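Local atomic coordinates of PH0300 (Pyrococcus horikoshii OT3, PDB entry 5MKP), a protein that catalyses the ATP-dependent 2-thiolation of 5-methyluridine 54 in the T loop of tRNAs, using a [4Fe-4S] cluster that may carry the incoming sulfur. Residues K36-I41 with K71-N76; K49-L54 with G150-A155. All coordinates share one frame; numbering follows the deposited sequence.

Overall arrangement
Contacts 1 and 2 lie about 13 Å apart, centre to centre, and meet where 71-76 touches 49-54: N76 O lies beside I53 N, and Y75 packs on K49. Their segments alternate along the chain: 36-41 in helix 26-44, then 49-54, running into strand 52-56, then 71-76, at the end of helix 61-73, and last 150-155, which includes strand 153-155. Contact 2 joins two neighbouring parallel strands in the middle of the mixed sheet of the PP-loop domain. Contact 1 packs helix 26-44 against the turn between helix 61-73 and strand 76-83. The N-terminal helix is thereby attached to the nucleotide-binding core, where the ATP-site residue A56 ends strand 52-56 and G157 lies just after strand 153-155.

Contact 1. Residues K36-I41 with K71-N76; sequences KVSRTI and KKLGYN
I41, on helix 26-44, and L73, at the end of helix 61-73, reach toward each other tip to tip, I41 CD1 lying 4.0 Å from L73 CD1. The other apolar touches lie around this pair. V37 CG1, one helical turn before I41, comes within 4.2 Å of L73 CD1, while the second branch of the leucine, CD2, rests 4.1 Å from S38 CB. L73 thus spreads its two methyls over different residues of one helix.

The phenol of Y75 adds an aromatic group from the direction opposite to I41. I41 CD1 approaches the ring obliquely, 3.9 Å from Y75 CE2, and the branch methyl CG2, anti to the backbone N, packs at 3.3 Å against Y75 OH. Elsewhere the ring makes a cation-pi contact with K49.

G74, with positive phi, ends helix 61-73 in a Schellman motif, and both L73 and Y75 point toward helix 26-44. Just beyond the apolar contact, a salt bridge from K72 to E34 links the same two helices, while K36 ties helix 26-44 to E206 of helix 204-213. Between the two segments themselves the attachment is apolar, resting on van der Waals contact and on the burial of V37, I41 and Y75.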
loop_
_atom_site.group_PDB
_atom_site.type_symbol
_atom_site.label_atom_id
_atom_site.label_comp_id
_atom_site.label_asym_id
_atom_site.label_seq_id
_atom_site.Cartn_x
_atom_site.Cartn_y
_atom_site.Cartn_z
ATOM N N LYS A 36 -5.488 -16.819 2.572
ATOM C CA LYS A 36 -5.547 -15.819 3.637
ATOM C C LYS A 36 -5.947 -14.453 3.051
ATOM O O LYS A 36 -6.858 -13.795 3.575
ATOM C CB LYS A 36 -4.201 -15.730 4.371
ATOM C CG LYS A 36 -4.317 -15.216 5.799
ATOM C CD LYS A 36 -3.006 -15.350 6.563
ATOM C CE LYS A 36 -3.126 -14.862 7.985
ATOM N NZ LYS A 36 -1.792 -14.621 8.603
ATOM N N VAL A 37 -5.304 -14.061 1.942
ATOM C CA VAL A 37 -5.607 -12.812 1.234
ATOM C C VAL A 37 -7.053 -12.885 0.696
ATOM O O VAL A 37 -7.838 -11.956 0.916
ATOM C CB VAL A 37 -4.552 -12.473 0.133
ATOM C CG1 VAL A 37 -4.947 -11.229 -0.664
ATOM C CG2 VAL A 37 -3.156 -12.313 0.735
ATOM N N SER A 38 -7.407 -14.017 0.062
ATOM C CA SER A 38 -8.738 -14.297 -0.474
ATOM C C SER A 38 -9.836 -14.135 0.594
ATOM O O SER A 38 -10.876 -13.543 0.307
ATOM C CB SER A 38 -8.786 -15.703 -1.059
ATOM O OG SER A 38 -9.920 -15.856 -1.894
ATOM N N ARG A 39 -9.589 -14.622 1.829
ATOM C CA ARG A 39 -10.539 -14.518 2.935
ATOM C C ARG A 39 -10.680 -13.089 3.423
ATOM O O ARG A 39 -11.796 -12.671 3.717
ATOM C CB ARG A 39 -10.198 -15.486 4.078
ATOM C CG ARG A 39 -10.351 -16.976 3.732
ATOM C CD ARG A 39 -11.743 -17.364 3.242
ATOM N NE ARG A 39 -11.874 -18.803 2.990
ATOM C CZ ARG A 39 -11.879 -19.364 1.782
ATOM N NH1 ARG A 39 -11.757 -18.614 0.692
ATOM N NH2 ARG A 39 -12.009 -20.678 1.656
ATOM N N THR A 40 -9.556 -12.324 3.462
ATOM C CA THR A 40 -9.539 -10.902 3.830
ATOM C C THR A 40 -10.456 -10.138 2.863
ATOM O O THR A 40 -11.293 -9.363 3.321
ATOM C CB THR A 40 -8.095 -10.349 3.842
ATOM O OG1 THR A 40 -7.332 -11.076 4.798
ATOM C CG2 THR A 40 -8.026 -8.858 4.176
ATOM N N ILE A 41 -10.327 -10.404 1.534
ATOM C CA ILE A 41 -11.150 -9.771 0.504
ATOM C C ILE A 41 -12.646 -10.006 0.764
ATOM O O ILE A 41 -13.381 -9.025 0.864
ATOM C CB ILE A 41 -10.708 -10.157 -0.932
ATOM C CG1 ILE A 41 -9.231 -9.706 -1.199
ATOM C CG2 ILE A 41 -11.688 -9.580 -2.000
ATOM C CD1 ILE A 41 -8.579 -10.293 -2.493
ATOM N N LYS A 71 -3.463 -10.922 -9.048
ATOM C CA LYS A 71 -3.382 -11.497 -10.386
ATOM C C LYS A 71 -3.613 -13.006 -10.324
ATOM O O LYS A 71 -4.381 -13.531 -11.134
ATOM C CB LYS A 71 -2.027 -11.191 -11.042
ATOM C CG LYS A 71 -2.030 -11.325 -12.570
ATOM C CD LYS A 71 -2.539 -10.060 -13.270
ATOM C CE LYS A 71 -3.162 -10.325 -14.620
ATOM N NZ LYS A 71 -2.204 -10.944 -15.568
ATOM N N LYS A 72 -2.972 -13.699 -9.346
ATOM C CA LYS A 72 -3.115 -15.153 -9.191
ATOM C C LYS A 72 -4.555 -15.555 -8.835
ATOM O O LYS A 72 -5.059 -16.565 -9.321
ATOM C CB LYS A 72 -2.086 -15.720 -8.189
ATOM C CG LYS A 72 -1.869 -17.232 -8.346
ATOM C CD LYS A 72 -0.613 -17.673 -7.657
ATOM C CE LYS A 72 -0.364 -19.155 -7.770
ATOM N NZ LYS A 72 0.726 -19.588 -6.846
ATOM N N LEU A 73 -5.221 -14.725 -8.028
ATOM C CA LEU A 73 -6.591 -14.952 -7.585
ATOM C C LEU A 73 -7.602 -14.723 -8.693
ATOM O O LEU A 73 -8.743 -15.154 -8.561
ATOM C CB LEU A 73 -6.924 -14.092 -6.357
ATOM C CG LEU A 73 -6.183 -14.414 -5.071
ATOM C CD1 LEU A 73 -6.424 -13.315 -4.042
ATOM C CD2 LEU A 73 -6.576 -15.803 -4.524
ATOM N N GLY A 74 -7.177 -14.059 -9.767
ATOM C CA GLY A 74 -8.011 -13.803 -10.935
ATOM C C GLY A 74 -8.679 -12.448 -10.995
ATOM O O GLY A 74 -9.729 -12.316 -11.621
ATOM N N TYR A 75 -8.089 -11.430 -10.357
ATOM C CA TYR A 75 -8.649 -10.077 -10.379
ATOM C C TYR A 75 -8.165 -9.296 -11.615
ATOM O O TYR A 75 -7.114 -9.618 -12.190
ATOM C CB TYR A 75 -8.360 -9.332 -9.040
ATOM C CG TYR A 75 -9.259 -9.784 -7.905
ATOM C CD1 TYR A 75 -10.536 -9.248 -7.742
ATOM C CD2 TYR A 75 -8.869 -10.806 -7.045
ATOM C CE1 TYR A 75 -11.389 -9.696 -6.731
ATOM C CE2 TYR A 75 -9.718 -11.273 -6.038
ATOM C CZ TYR A 75 -10.979 -10.715 -5.884
ATOM O OH TYR A 75 -11.842 -11.193 -4.922
ATOM N N ASN A 76 -8.938 -8.289 -12.040
ATOM C CA ASN A 76 -8.527 -7.446 -13.165
ATOM C C ASN A 76 -7.654 -6.307 -12.616
ATOM O O ASN A 76 -8.167 -5.306 -12.106
ATOM C CB ASN A 76 -9.742 -6.922 -13.956
ATOM C CG ASN A 76 -9.400 -6.243 -15.265
ATOM O OD1 ASN A 76 -10.152 -5.401 -15.759
ATOM N ND2 ASN A 76 -8.279 -6.610 -15.882
#

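Contact 2. Residues K49-L54 with G150-A155; sequences KDERIL and GFDAIA
The ring of F151 is sandwiched between R52 and L54: the guanidinium of R52 stacks on one face and L54 CD1 sits over the opposite one, while the backbone C of R52 lies at the edge, in plane. The sandwich flanks a parallel strand pair in the central sheet of the PP-loop domain, a member of the HUP group of alpha/beta folds. The planes of guanidinium and ring are 30° apart, and R52 CZ stands 4.2 Å from the centroid of the F151 ring, a cation-pi contact. On the other face L54 CD1 makes a CH-pi contact 4.0 Å from the centroid of the F151 ring; with L54 CG anti to the backbone N (chi1 -176°), the branch is directed over the ring. R52 also forms a salt bridge from NH1 to E78 and a hydrogen bond from NH2 to N149 O, so stack, salt bridge and hydrogen bond together restrain the group.

I53 pairs with A153 and L54 with I154. L54 N donates to A153 O at 2.9 Å, and A155 N to L54 O at 2.8 Å. I53 CG2 packs 3.9 Å from A155 CB.

E51 carries its extended chain across D152 CB to a salt bridge with K194 of strand 194-196, on the far side of 153-155. Ahead of the two bridged pairs, D152 bonds R52 twice: D152 N gives a hydrogen bond to R52 O at 2.9 Å, and D152 OD2, met on the anti side, accepts one from R52 N at 3.3 Å.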
loop_
_atom_site.group_PDB
_atom_site.type_symbol
_atom_site.label_atom_id
_atom_site.label_comp_id
_atom_site.label_asym_id
_atom_site.label_seq_id
_atom_site.Cartn_x
_atom_site.Cartn_y
_atom_site.Cartn_z
ATOM N N LYS A 49 -14.718 -9.395 -8.682
ATOM C CA LYS A 49 -13.976 -9.678 -9.908
ATOM C C LYS A 49 -14.388 -8.834 -11.125
ATOM O O LYS A 49 -13.644 -8.815 -12.106
ATOM C CB LYS A 49 -13.997 -11.166 -10.230
ATOM C CG LYS A 49 -12.773 -11.851 -9.659
ATOM C CD LYS A 49 -12.971 -13.341 -9.565
ATOM C CE LYS A 49 -11.740 -14.020 -9.052
ATOM N NZ LYS A 49 -11.563 -13.805 -7.597
ATOM N N ASP A 50 -15.518 -8.101 -11.049
ATOM C CA ASP A 50 -15.965 -7.213 -12.128
ATOM C C ASP A 50 -15.144 -5.899 -12.131
ATOM O O ASP A 50 -15.083 -5.222 -13.165
ATOM C CB ASP A 50 -17.487 -6.914 -12.015
ATOM C CG ASP A 50 -17.897 -6.048 -10.818
ATOM O OD1 ASP A 50 -17.818 -4.798 -10.928
ATOM O OD2 ASP A 50 -18.328 -6.619 -9.788
ATOM N N GLU A 51 -14.539 -5.535 -10.970
ATOM C CA GLU A 51 -13.792 -4.285 -10.785
ATOM C C GLU A 51 -12.418 -4.199 -11.458
ATOM O O GLU A 51 -11.668 -5.176 -11.511
ATOM C CB GLU A 51 -13.635 -3.958 -9.299
ATOM C CG GLU A 51 -14.848 -3.278 -8.693
ATOM C CD GLU A 51 -14.726 -2.984 -7.210
ATOM O OE1 GLU A 51 -14.438 -3.930 -6.441
ATOM O OE2 GLU A 51 -14.949 -1.817 -6.812
ATOM N N ARG A 52 -12.104 -2.987 -11.953
ATOM C CA ARG A 52 -10.824 -2.608 -12.542
ATOM C C ARG A 52 -10.024 -2.000 -11.377
ATOM O O ARG A 52 -10.350 -0.907 -10.887
ATOM C CB ARG A 52 -11.015 -1.589 -13.679
ATOM C CG ARG A 52 -10.978 -2.221 -15.048
ATOM C CD ARG A 52 -10.996 -1.190 -16.154
ATOM N NE ARG A 52 -9.662 -0.666 -16.460
ATOM C CZ ARG A 52 -9.377 0.629 -16.577
ATOM N NH1 ARG A 52 -8.149 1.018 -16.896
ATOM N NH2 ARG A 52 -10.318 1.544 -16.382
ATOM N N ILE A 53 -9.022 -2.756 -10.903
ATOM C CA ILE A 53 -8.200 -2.424 -9.744
ATOM C C ILE A 53 -6.833 -1.835 -10.123
ATOM O O ILE A 53 -6.160 -2.368 -10.994
ATOM C CB ILE A 53 -8.076 -3.682 -8.809
ATOM C CG1 ILE A 53 -9.459 -4.367 -8.591
ATOM C CG2 ILE A 53 -7.430 -3.330 -7.473
ATOM C CD1 ILE A 53 -9.448 -5.845 -8.290
ATOM N N LEU A 54 -6.431 -0.740 -9.453
ATOM C CA LEU A 54 -5.115 -0.125 -9.627
ATOM C C LEU A 54 -4.272 -0.482 -8.410
ATOM O O LEU A 54 -4.694 -0.254 -7.273
ATOM C CB LEU A 54 -5.187 1.401 -9.785
ATOM C CG LEU A 54 -3.857 2.128 -10.074
ATOM C CD1 LEU A 54 -3.419 1.935 -11.532
ATOM C CD2 LEU A 54 -3.960 3.621 -9.739
ATOM N N GLY A 150 -10.791 5.951 -14.669
ATOM C CA GLY A 150 -11.980 5.166 -14.364
ATOM C C GLY A 150 -11.759 3.833 -13.686
ATOM O O GLY A 150 -12.526 2.890 -13.925
ATOM N N PHE A 151 -10.720 3.747 -12.821
ATOM C CA PHE A 151 -10.467 2.560 -12.023
ATOM C C PHE A 151 -11.493 2.610 -10.918
ATOM O O PHE A 151 -11.896 3.702 -10.507
ATOM C CB PHE A 151 -9.049 2.568 -11.444
ATOM C CG PHE A 151 -7.988 2.176 -12.443
ATOM C CD1 PHE A 151 -7.704 0.838 -12.690
ATOM C CD2 PHE A 151 -7.282 3.145 -13.149
ATOM C CE1 PHE A 151 -6.735 0.475 -13.628
ATOM C CE2 PHE A 151 -6.291 2.781 -14.069
ATOM C CZ PHE A 151 -6.015 1.449 -14.289
ATOM N N ASP A 152 -11.948 1.448 -10.462
ATOM C CA ASP A 152 -12.992 1.370 -9.454
ATOM C C ASP A 152 -12.458 1.290 -8.049
ATOM O O ASP A 152 -13.179 1.599 -7.097
ATOM C CB ASP A 152 -13.885 0.161 -9.737
ATOM C CG ASP A 152 -14.590 0.251 -11.061
ATOM O OD1 ASP A 152 -15.613 0.971 -11.139
ATOM O OD2 ASP A 152 -14.124 -0.397 -12.022
ATOM N N ALA A 153 -11.221 0.819 -7.907
ATOM C CA ALA A 153 -10.596 0.615 -6.614
ATOM C C ALA A 153 -9.094 0.729 -6.720
ATOM O O ALA A 153 -8.517 0.422 -7.781
ATOM C CB ALA A 153 -10.967 -0.762 -6.081
ATOM N N ILE A 154 -8.458 1.150 -5.594
ATOM C CA ILE A 154 -7.009 1.217 -5.422
ATOM C C ILE A 154 -6.645 0.192 -4.361
ATOM O O ILE A 154 -7.240 0.192 -3.294
ATOM C CB ILE A 154 -6.442 2.616 -5.040
ATOM C CG1 ILE A 154 -6.798 3.691 -6.049
ATOM C CG2 ILE A 154 -4.932 2.545 -4.893
ATOM C CD1 ILE A 154 -6.721 5.127 -5.457
ATOM N N ALA A 155 -5.657 -0.654 -4.637
ATOM C CA ALA A 155 -5.158 -1.623 -3.678
ATOM C C ALA A 155 -3.701 -1.289 -3.334
ATOM O O ALA A 155 -2.882 -1.022 -4.225
ATOM C CB ALA A 155 -5.279 -3.031 -4.226
HETATM O O HOH W 1 -16.741 -2.198 -12.876
#